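Local coordinates for iron-sulfur cluster co-chaperone protein HscB (Homo sapiens, PDB 3BVO), which acts as a mitochondrial co-chaperone that works with ISCU and HSPA9 in the assembly and transfer of iron-sulfur clusters, at residues R12-G17 with A35-D40; R43-L48 with V96-K101; L72-F77 with K91-V96. One frame throughout, in Å; residues are numbered along the deposited sequence.

Contact 1 (R12-G17 with A35-D40). With ZN (zinc ion), chain C.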
loop_
_atom_site.group_PDB
_atom_site.type_symbol
_atom_site.label_atom_id
_atom_site.label_comp_id
_atom_site.label_asym_id
_atom_site.label_seq_id
_atom_site.Cartn_x
_atom_site.Cartn_y
_atom_site.Cartn_z
ATOM N N ARG A 12 5.988 -8.713 -27.328
ATOM C CA ARG A 12 5.346 -8.467 -28.623
ATOM C C ARG A 12 3.839 -8.399 -28.450
ATOM O O ARG A 12 3.309 -8.879 -27.452
ATOM C CB ARG A 12 5.695 -9.581 -29.614
ATOM C CG ARG A 12 5.169 -10.957 -29.213
ATOM C CD ARG A 12 5.982 -12.068 -29.829
ATOM N NE ARG A 12 7.335 -12.096 -29.287
ATOM C CZ ARG A 12 8.429 -11.699 -29.934
ATOM N NH1 ARG A 12 9.610 -11.770 -29.330
ATOM N NH2 ARG A 12 8.357 -11.238 -31.177
ATOM N N CYS A 13 3.146 -7.820 -29.425
ATOM C CA CYS A 13 1.709 -7.601 -29.306
ATOM C C CYS A 13 0.911 -8.845 -29.652
ATOM O O CYS A 13 1.226 -9.530 -30.617
ATOM C CB CYS A 13 1.275 -6.450 -30.195
ATOM S SG CYS A 13 -0.481 -6.415 -30.452
ATOM N N TRP A 14 -0.136 -9.113 -28.874
ATOM C CA TRP A 14 -0.946 -10.322 -29.049
ATOM C C TRP A 14 -1.806 -10.279 -30.307
ATOM O O TRP A 14 -2.285 -11.322 -30.762
ATOM C CB TRP A 14 -1.809 -10.599 -27.816
ATOM C CG TRP A 14 -2.910 -9.608 -27.583
ATOM C CD1 TRP A 14 -2.856 -8.482 -26.789
ATOM C CD2 TRP A 14 -4.238 -9.645 -28.134
ATOM N NE1 TRP A 14 -4.067 -7.819 -26.819
ATOM C CE2 TRP A 14 -4.931 -8.506 -27.635
ATOM C CE3 TRP A 14 -4.908 -10.521 -29.002
ATOM C CZ2 TRP A 14 -6.265 -8.231 -27.975
ATOM C CZ3 TRP A 14 -6.229 -10.256 -29.340
ATOM C CH2 TRP A 14 -6.898 -9.117 -28.826
ATOM N N ASN A 15 -1.984 -9.082 -30.869
ATOM C CA ASN A 15 -2.736 -8.906 -32.105
ATOM C C ASN A 15 -1.858 -8.790 -33.349
ATOM O O ASN A 15 -2.087 -9.511 -34.317
ATOM C CB ASN A 15 -3.673 -7.702 -32.005
ATOM C CG ASN A 15 -4.995 -7.926 -32.730
ATOM O OD1 ASN A 15 -5.321 -9.049 -33.120
ATOM N ND2 ASN A 15 -5.768 -6.856 -32.901
ATOM N N CYS A 16 -0.870 -7.885 -33.323
ATOM C CA CYS A 16 0.031 -7.656 -34.462
ATOM C C CYS A 16 1.210 -8.595 -34.449
ATOM O O CYS A 16 1.555 -9.198 -35.465
ATOM C CB CYS A 16 0.659 -6.262 -34.425
ATOM S SG CYS A 16 -0.386 -4.864 -34.200
ATOM N N GLY A 17 1.856 -8.684 -33.294
ATOM C CA GLY A 17 3.220 -9.169 -33.233
ATOM C C GLY A 17 4.148 -7.968 -33.233
ATOM O O GLY A 17 5.370 -8.120 -33.325
ATOM N N ALA A 35 -4.928 -2.144 -29.704
ATOM C CA ALA A 35 -5.353 -3.200 -28.777
ATOM C C ALA A 35 -4.767 -3.030 -27.369
ATOM O O ALA A 35 -3.629 -2.571 -27.207
ATOM C CB ALA A 35 -4.977 -4.552 -29.334
ATOM N N LEU A 36 -5.547 -3.394 -26.349
ATOM C CA LEU A 36 -5.097 -3.271 -24.967
ATOM C C LEU A 36 -4.151 -4.410 -24.678
ATOM O O LEU A 36 -4.488 -5.567 -24.903
ATOM C CB LEU A 36 -6.276 -3.301 -23.993
ATOM C CG LEU A 36 -5.923 -3.115 -22.505
ATOM C CD1 LEU A 36 -6.059 -1.675 -22.074
ATOM C CD2 LEU A 36 -6.794 -3.970 -21.617
ATOM N N GLN A 37 -2.972 -4.082 -24.170
ATOM C CA GLN A 37 -1.909 -5.069 -24.004
ATOM C C GLN A 37 -1.981 -5.773 -22.661
ATOM O O GLN A 37 -2.622 -5.286 -21.726
ATOM C CB GLN A 37 -0.541 -4.413 -24.181
ATOM C CG GLN A 37 -0.394 -3.633 -25.461
ATOM C CD GLN A 37 -0.465 -4.530 -26.668
ATOM O OE1 GLN A 37 0.476 -5.258 -26.957
ATOM N NE2 GLN A 37 -1.583 -4.484 -27.384
ATOM N N ALA A 38 -1.334 -6.938 -22.586
ATOM C CA ALA A 38 -1.169 -7.645 -21.323
ATOM C C ALA A 38 -0.357 -6.775 -20.351
ATOM O O ALA A 38 0.606 -6.127 -20.747
ATOM C CB ALA A 38 -0.504 -8.979 -21.552
ATOM N N PRO A 39 -0.767 -6.726 -19.078
ATOM C CA PRO A 39 -0.032 -5.861 -18.163
ATOM C C PRO A 39 1.361 -6.410 -17.864
ATOM O O PRO A 39 1.555 -7.623 -17.845
ATOM C CB PRO A 39 -0.895 -5.866 -16.901
ATOM C CG PRO A 39 -2.203 -6.502 -17.295
ATOM C CD PRO A 39 -1.880 -7.422 -18.409
ATOM N N ASP A 40 2.322 -5.517 -17.661
ATOM C CA ASP A 40 3.683 -5.923 -17.345
ATOM C C ASP A 40 3.768 -6.406 -15.891
ATOM O O ASP A 40 3.559 -5.631 -14.955
ATOM C CB ASP A 40 4.670 -4.777 -17.619
ATOM C CG ASP A 40 6.093 -5.100 -17.181
ATOM O OD1 ASP A 40 6.394 -6.260 -16.826
ATOM O OD2 ASP A 40 6.929 -4.178 -17.186
HETATM ZN ZN ZN C . -0.800 -4.661 -31.928
#
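Trp-14 reaches over to Leu-36 and Ala-35 with NE1 and CZ2 of its indole. Its CB points neither toward nor away from residues 35-40, and chi1 of 68°, with CG between the backbone N and the carbonyl carbon, brings the ring across to them. Next along the ring, CD1 lies 3.8 Å from Leu-36 O. NE1 then donates to that same oxygen at 3.0 Å, nearly straight at 164°. The acceptor sits in the indole plane, whereas seen from Leu-36 the N-H arrives from above the carbonyl plane. Farther out, CZ2 rests 4.1 Å from Ala-35 CB, and Phe-88 of helix 83-104 meets the indole edge-to-face. The first segment is a CxxC zinc knuckle: Cys-13 SG and Cys-16 SG each bind the zinc ion at 2.3 Å, and Cys-30 and Cys-33 complete the tetracysteine site. Two backbone N-H groups, those of Asn-15 and Cys-16, point at Cys-13 SG and would be expected to ease the charge on the thiolate. Gln-37, its chain bent at chi2 (-65°), brings OE1 to 3.5 Å from Cys-13 CB, while its NE2 turns back to bond Ala-35 O at 2.8 Å.

Contact 2 (R43-L48 with V96-K101)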
loop_
_atom_site.group_PDB
_atom_site.type_symbol
_atom_site.label_atom_id
_atom_site.label_comp_id
_atom_site.label_asym_id
_atom_site.label_seq_id
_atom_site.Cartn_x
_atom_site.Cartn_y
_atom_site.Cartn_z
ATOM N N ARG A 43 6.391 -4.465 -13.614
ATOM C CA ARG A 43 6.154 -3.070 -13.272
ATOM C C ARG A 43 5.706 -2.932 -11.828
ATOM O O ARG A 43 4.666 -3.484 -11.444
ATOM C CB ARG A 43 5.097 -2.475 -14.193
ATOM C CG ARG A 43 4.926 -0.989 -14.009
ATOM C CD ARG A 43 4.146 -0.354 -15.140
ATOM N NE ARG A 43 4.133 1.103 -15.010
ATOM C CZ ARG A 43 3.467 1.934 -15.810
ATOM N NH1 ARG A 43 3.521 3.248 -15.594
ATOM N NH2 ARG A 43 2.745 1.455 -16.822
ATOM N N ASP A 44 6.483 -2.198 -11.027
ATOM C CA ASP A 44 6.143 -2.010 -9.623
ATOM C C ASP A 44 4.989 -1.012 -9.480
ATOM O O ASP A 44 4.608 -0.334 -10.448
ATOM C CB ASP A 44 7.376 -1.604 -8.800
ATOM C CG ASP A 44 7.715 -0.110 -8.908
ATOM O OD1 ASP A 44 6.803 0.739 -8.750
ATOM O OD2 ASP A 44 8.913 0.221 -9.108
ATOM N N TYR A 45 4.440 -0.912 -8.273
ATOM C CA TYR A 45 3.313 -0.030 -8.014
ATOM C C TYR A 45 3.637 1.469 -8.126
ATOM O O TYR A 45 2.810 2.248 -8.593
ATOM C CB TYR A 45 2.711 -0.342 -6.646
ATOM C CG TYR A 45 1.945 -1.655 -6.541
ATOM C CD1 TYR A 45 1.366 -2.257 -7.662
ATOM C CD2 TYR A 45 1.756 -2.261 -5.305
ATOM C CE1 TYR A 45 0.649 -3.423 -7.545
ATOM C CE2 TYR A 45 1.052 -3.421 -5.182
ATOM C CZ TYR A 45 0.496 -4.005 -6.297
ATOM O OH TYR A 45 -0.212 -5.180 -6.151
ATOM N N PHE A 46 4.828 1.879 -7.707
ATOM C CA PHE A 46 5.186 3.288 -7.789
ATOM C C PHE A 46 5.224 3.756 -9.236
ATOM O O PHE A 46 4.831 4.884 -9.556
ATOM C CB PHE A 46 6.522 3.539 -7.096
ATOM C CG PHE A 46 6.459 3.378 -5.605
ATOM C CD1 PHE A 46 5.951 4.405 -4.804
ATOM C CD2 PHE A 46 6.889 2.199 -5.002
ATOM C CE1 PHE A 46 5.872 4.257 -3.431
ATOM C CE2 PHE A 46 6.813 2.047 -3.628
ATOM C CZ PHE A 46 6.299 3.071 -2.838
ATOM N N SER A 47 5.701 2.873 -10.106
ATOM C CA SER A 47 5.767 3.150 -11.527
ATOM C C SER A 47 4.362 3.236 -12.096
ATOM O O SER A 47 4.026 4.190 -12.811
ATOM C CB SER A 47 6.571 2.065 -12.246
ATOM O OG SER A 47 6.345 2.118 -13.645
ATOM N N LEU A 48 3.546 2.239 -11.764
ATOM C CA LEU A 48 2.179 2.170 -12.267
ATOM C C LEU A 48 1.385 3.366 -11.798
ATOM O O LEU A 48 0.501 3.819 -12.487
ATOM C CB LEU A 48 1.484 0.867 -11.845
ATOM C CG LEU A 48 0.022 0.640 -12.261
ATOM C CD1 LEU A 48 -0.119 0.532 -13.748
ATOM C CD2 LEU A 48 -0.551 -0.589 -11.613
ATOM N N VAL A 96 -4.432 -1.999 -10.910
ATOM C CA VAL A 96 -4.588 -0.581 -10.609
ATOM C C VAL A 96 -5.147 -0.402 -9.202
ATOM O O VAL A 96 -4.628 0.396 -8.416
ATOM C CB VAL A 96 -5.469 0.121 -11.651
ATOM C CG1 VAL A 96 -5.745 1.558 -11.243
ATOM C CG2 VAL A 96 -4.795 0.081 -13.018
ATOM N N ASN A 97 -6.180 -1.170 -8.877
ATOM C CA ASN A 97 -6.733 -1.156 -7.528
ATOM C C ASN A 97 -5.701 -1.506 -6.472
ATOM O O ASN A 97 -5.598 -0.806 -5.468
ATOM C CB ASN A 97 -7.927 -2.100 -7.407
ATOM C CG ASN A 97 -9.142 -1.592 -8.139
ATOM O OD1 ASN A 97 -9.299 -0.387 -8.363
ATOM N ND2 ASN A 97 -10.018 -2.514 -8.516
ATOM N N ASP A 98 -4.943 -2.579 -6.698
ATOM C CA ASP A 98 -3.955 -3.027 -5.725
ATOM C C ASP A 98 -2.987 -1.905 -5.425
ATOM O O ASP A 98 -2.962 -1.388 -4.310
ATOM C CB ASP A 98 -3.191 -4.248 -6.223
ATOM C CG ASP A 98 -4.030 -5.498 -6.235
ATOM O OD1 ASP A 98 -5.058 -5.555 -5.516
ATOM O OD2 ASP A 98 -3.648 -6.438 -6.970
ATOM N N ALA A 99 -2.209 -1.522 -6.433
ATOM C CA ALA A 99 -1.314 -0.387 -6.337
ATOM C C ALA A 99 -1.960 0.767 -5.540
ATOM O O ALA A 99 -1.451 1.193 -4.496
ATOM C CB ALA A 99 -0.911 0.064 -7.727
ATOM N N TYR A 100 -3.097 1.250 -6.004
ATOM C CA TYR A 100 -3.684 2.382 -5.339
ATOM C C TYR A 100 -3.845 2.162 -3.820
ATOM O O TYR A 100 -3.276 2.922 -3.023
ATOM C CB TYR A 100 -5.013 2.761 -5.967
ATOM C CG TYR A 100 -5.666 3.893 -5.239
ATOM C CD1 TYR A 100 -5.042 5.149 -5.170
ATOM C CD2 TYR A 100 -6.893 3.722 -4.599
ATOM C CE1 TYR A 100 -5.631 6.219 -4.495
ATOM C CE2 TYR A 100 -7.502 4.793 -3.916
ATOM C CZ TYR A 100 -6.861 6.036 -3.874
ATOM O OH TYR A 100 -7.436 7.093 -3.220
ATOM N N LYS A 101 -4.608 1.132 -3.432
ATOM C CA LYS A 101 -4.799 0.786 -2.017
ATOM C C LYS A 101 -3.456 0.667 -1.279
ATOM O O LYS A 101 -3.282 1.259 -0.215
ATOM C CB LYS A 101 -5.626 -0.504 -1.855
ATOM C CG LYS A 101 -6.955 -0.505 -2.626
ATOM C CD LYS A 101 -7.998 -1.479 -2.061
ATOM C CE LYS A 101 -8.717 -0.892 -0.822
ATOM N NZ LYS A 101 -9.981 -1.624 -0.447
#
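Tyr-45 and Leu-48, the two residues that lean on Ala-99, ride on a short helix whose first turn is capped by a bond of 2.8 Å from Ser-47 N to Asp-44 OD1. The carboxylate oxygen takes this N-H on its syn side, somewhat out of plane, and the other oxygen, OD2, forms a salt bridge with Arg-53. Asp-44 is thus the N-cap of helix 45-48. Arg-43 braces the same turn side-on with two nitrogens, NE to Ser-47 OG at 2.8 Å and NH1 to Ser-47 O at 3.0 Å; Leu-48 CD1 lies over one face of its guanidinium, and NH1 also pairs with Asp-26. Across the contact the interaction is apolar. The phenol ring of Tyr-45 lies flat on the backbone of the opposing helix: Ala-99 CA sits over the ring centre, 3.5 Å from the centroid and 14° off the normal, a CH-pi contact. With CG beside the backbone N (chi1 -71°), the ring reaches across the backbone of helix 83-104, and its OH end comes up to Asp-98 CB, ring and carboxylate planes turned 57° apart. In the J domain this is where the short first helix seats on one of the two long antiparallel helices. Tyr-112 of helix 106-116 stacks with the Tyr-45 ring and bonds its backbone N through the phenol OH. One turn on, Leu-48 brings a single methyl into the contact, CD2, at 4.0 Å from Ala-99 CB and 4.2 Å from Val-96 CA.

Contact 3 (L72-F77 with K91-V96); sequences LVHPDF and KHSTLV
Val-73, packed against His-92, Ser-93 and Val-96, is the main apolar element of this contact. The side chains of Val-73 and His-92 cross at about a right angle, with Val-73 CB 3.7 Å from His-92 CB. Chi1 of -60° sets CG1 of the valine anti to the carbonyl carbon and leaves CG2 between the backbone N and the carbonyl carbon. Both methyls stay near His-92 CB; CG1 also runs beside the root of the imidazole, 4.0 Å from His-92 CG, and CG2 also reaches Val-96 CG2 at 4.2 Å and the backbone N of Ser-93. Van der Waals contacts of a polar side chain form the second group. Ser-93 faces the turn that follows helix 59-73, and its OG lies 3.7 Å from His-74 CD2 and 3.8 Å from Pro-75 CD. The hydrogen bond of this hydroxyl goes instead to Gln-70 OE1, one turn back on helix 59-73. Other polar links come from around the contact: Val-73 O is bonded to Ser-89 OG, and His-92 NE2, at the far end of its ring, to Gln-37 O beside the zinc module. Within the turn, Phe-77 N bonds His-74 O at 3.1 Å, a weak bond of 3.4 Å joins Asp-76 N to His-74 ND1, and Pro-75 CD lies over one face of the imidazole, toward its rim. His-74, Pro-75 and Asp-76 are the HPD signature of J proteins, which in this family is required to stimulate the ATPase of the Hsp70 partner; here it begins the loop that links helices 59-73 and 83-104 of the J-domain hairpin.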
loop_
_atom_site.group_PDB
_atom_site.type_symbol
_atom_site.label_atom_id
_atom_site.label_comp_id
_atom_site.label_asym_id
_atom_site.label_seq_id
_atom_site.Cartn_x
_atom_site.Cartn_y
_atom_site.Cartn_z
ATOM N N LEU A 72 -9.099 4.263 -18.525
ATOM C CA LEU A 72 -8.518 3.555 -19.665
ATOM C C LEU A 72 -8.785 2.069 -19.646
ATOM O O LEU A 72 -9.002 1.476 -20.694
ATOM C CB LEU A 72 -7.006 3.780 -19.726
ATOM C CG LEU A 72 -6.510 5.193 -20.030
ATOM C CD1 LEU A 72 -5.032 5.312 -19.704
ATOM C CD2 LEU A 72 -6.789 5.575 -21.481
ATOM N N VAL A 73 -8.758 1.462 -18.465
ATOM C CA VAL A 73 -8.778 -0.003 -18.374
ATOM C C VAL A 73 -10.004 -0.658 -17.716
ATOM O O VAL A 73 -10.145 -1.882 -17.762
ATOM C CB VAL A 73 -7.507 -0.552 -17.690
ATOM C CG1 VAL A 73 -6.271 -0.148 -18.466
ATOM C CG2 VAL A 73 -7.429 -0.099 -16.240
ATOM N N HIS A 74 -10.881 0.142 -17.115
ATOM C CA HIS A 74 -12.041 -0.401 -16.407
ATOM C C HIS A 74 -12.981 -1.224 -17.300
ATOM O O HIS A 74 -13.349 -0.777 -18.388
ATOM C CB HIS A 74 -12.827 0.701 -15.694
ATOM C CG HIS A 74 -13.787 0.176 -14.671
ATOM N ND1 HIS A 74 -15.101 -0.121 -14.967
ATOM C CD2 HIS A 74 -13.615 -0.140 -13.365
ATOM C CE1 HIS A 74 -15.700 -0.578 -13.882
ATOM N NE2 HIS A 74 -14.821 -0.599 -12.896
ATOM N N PRO A 75 -13.388 -2.422 -16.828
ATOM C CA PRO A 75 -14.119 -3.387 -17.657
ATOM C C PRO A 75 -15.394 -2.860 -18.325
ATOM O O PRO A 75 -15.822 -3.427 -19.338
ATOM C CB PRO A 75 -14.442 -4.514 -16.673
ATOM C CG PRO A 75 -13.379 -4.417 -15.656
ATOM C CD PRO A 75 -13.171 -2.953 -15.472
ATOM N N ASP A 76 -15.968 -1.792 -17.765
ATOM C CA ASP A 76 -17.145 -1.122 -18.316
ATOM C C ASP A 76 -16.985 -0.719 -19.787
ATOM O O ASP A 76 -17.917 -0.878 -20.591
ATOM C CB ASP A 76 -17.483 0.114 -17.478
ATOM C CG ASP A 76 -18.199 -0.236 -16.182
ATOM O OD1 ASP A 76 -17.951 -1.341 -15.653
ATOM O OD2 ASP A 76 -19.008 0.593 -15.691
ATOM N N PHE A 77 -15.800 -0.211 -20.128
ATOM C CA PHE A 77 -15.494 0.215 -21.492
ATOM C C PHE A 77 -15.193 -0.957 -22.424
ATOM O O PHE A 77 -15.093 -0.773 -23.639
ATOM C CB PHE A 77 -14.322 1.197 -21.491
ATOM C CG PHE A 77 -14.416 2.244 -20.422
ATOM C CD1 PHE A 77 -15.314 3.307 -20.541
ATOM C CD2 PHE A 77 -13.610 2.167 -19.294
ATOM C CE1 PHE A 77 -15.405 4.278 -19.552
ATOM C CE2 PHE A 77 -13.691 3.130 -18.297
ATOM C CZ PHE A 77 -14.588 4.193 -18.427
ATOM N N LYS A 91 -7.675 -7.726 -15.752
ATOM C CA LYS A 91 -6.372 -7.876 -15.107
ATOM C C LYS A 91 -5.793 -6.522 -14.686
ATOM O O LYS A 91 -5.597 -6.299 -13.492
ATOM C CB LYS A 91 -5.407 -8.707 -15.956
ATOM C CG LYS A 91 -5.808 -10.176 -16.004
ATOM C CD LYS A 91 -4.782 -11.099 -16.652
ATOM C CE LYS A 91 -5.252 -12.560 -16.545
ATOM N NZ LYS A 91 -4.194 -13.542 -16.922
ATOM N N HIS A 92 -5.564 -5.627 -15.656
ATOM C CA HIS A 92 -5.127 -4.243 -15.420
ATOM C C HIS A 92 -5.879 -3.571 -14.263
ATOM O O HIS A 92 -5.253 -3.112 -13.298
ATOM C CB HIS A 92 -5.347 -3.389 -16.671
ATOM C CG HIS A 92 -4.251 -3.476 -17.685
ATOM N ND1 HIS A 92 -3.019 -2.886 -17.504
ATOM C CD2 HIS A 92 -4.216 -4.048 -18.910
ATOM C CE1 HIS A 92 -2.263 -3.111 -18.563
ATOM N NE2 HIS A 92 -2.964 -3.819 -19.428
ATOM N N SER A 93 -7.213 -3.520 -14.366
ATOM C CA SER A 93 -8.071 -2.818 -13.391
ATOM C C SER A 93 -7.896 -3.315 -11.948
ATOM O O SER A 93 -7.882 -2.511 -10.999
ATOM C CB SER A 93 -9.537 -2.914 -13.804
ATOM O OG SER A 93 -10.283 -1.838 -13.269
ATOM N N THR A 94 -7.757 -4.634 -11.801
ATOM C CA THR A 94 -7.351 -5.248 -10.544
ATOM C C THR A 94 -6.005 -4.722 -10.074
ATOM O O THR A 94 -5.888 -4.315 -8.917
ATOM C CB THR A 94 -7.279 -6.796 -10.634
ATOM O OG1 THR A 94 -8.482 -7.311 -11.229
ATOM C CG2 THR A 94 -7.089 -7.416 -9.247
ATOM N N LEU A 95 -4.992 -4.723 -10.947
ATOM C CA LEU A 95 -3.658 -4.262 -10.538
ATOM C C LEU A 95 -3.753 -2.811 -10.105
ATOM O O LEU A 95 -3.246 -2.436 -9.051
ATOM C CB LEU A 95 -2.612 -4.397 -11.651
ATOM C CG LEU A 95 -2.222 -5.759 -12.242
ATOM C CD1 LEU A 95 -1.526 -5.546 -13.570
ATOM C CD2 LEU A 95 -1.337 -6.572 -11.304
ATOM N N VAL A 96 -4.432 -1.999 -10.910
ATOM C CA VAL A 96 -4.588 -0.581 -10.609
ATOM C C VAL A 96 -5.147 -0.402 -9.202
ATOM O O VAL A 96 -4.628 0.396 -8.416
ATOM C CB VAL A 96 -5.469 0.121 -11.651
ATOM C CG1 VAL A 96 -5.745 1.558 -11.243
ATOM C CG2 VAL A 96 -4.795 0.081 -13.018
#

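From the N terminus, contact 1 comes first, closing the loop that carries the second pair of zinc cysteines and folding the metal module back on itself. The chain then runs directly from residues 35-40 into residues 43-48, where contact 2 opens; it closes only at residues 96-101, on the second helix of the long hairpin. Contact 3 nests within that span, its last residue, Val-96, opening the closing segment of contact 2, and fastens the end of helix 59-73 to helix 83-104 across the intervening loop. Contacts 2 and 3 use successive parts of helix 83-104, which also receives the zinc module, with Pro-39 packing on His-92 and Leu-95, and so joins module, short helix and hairpin.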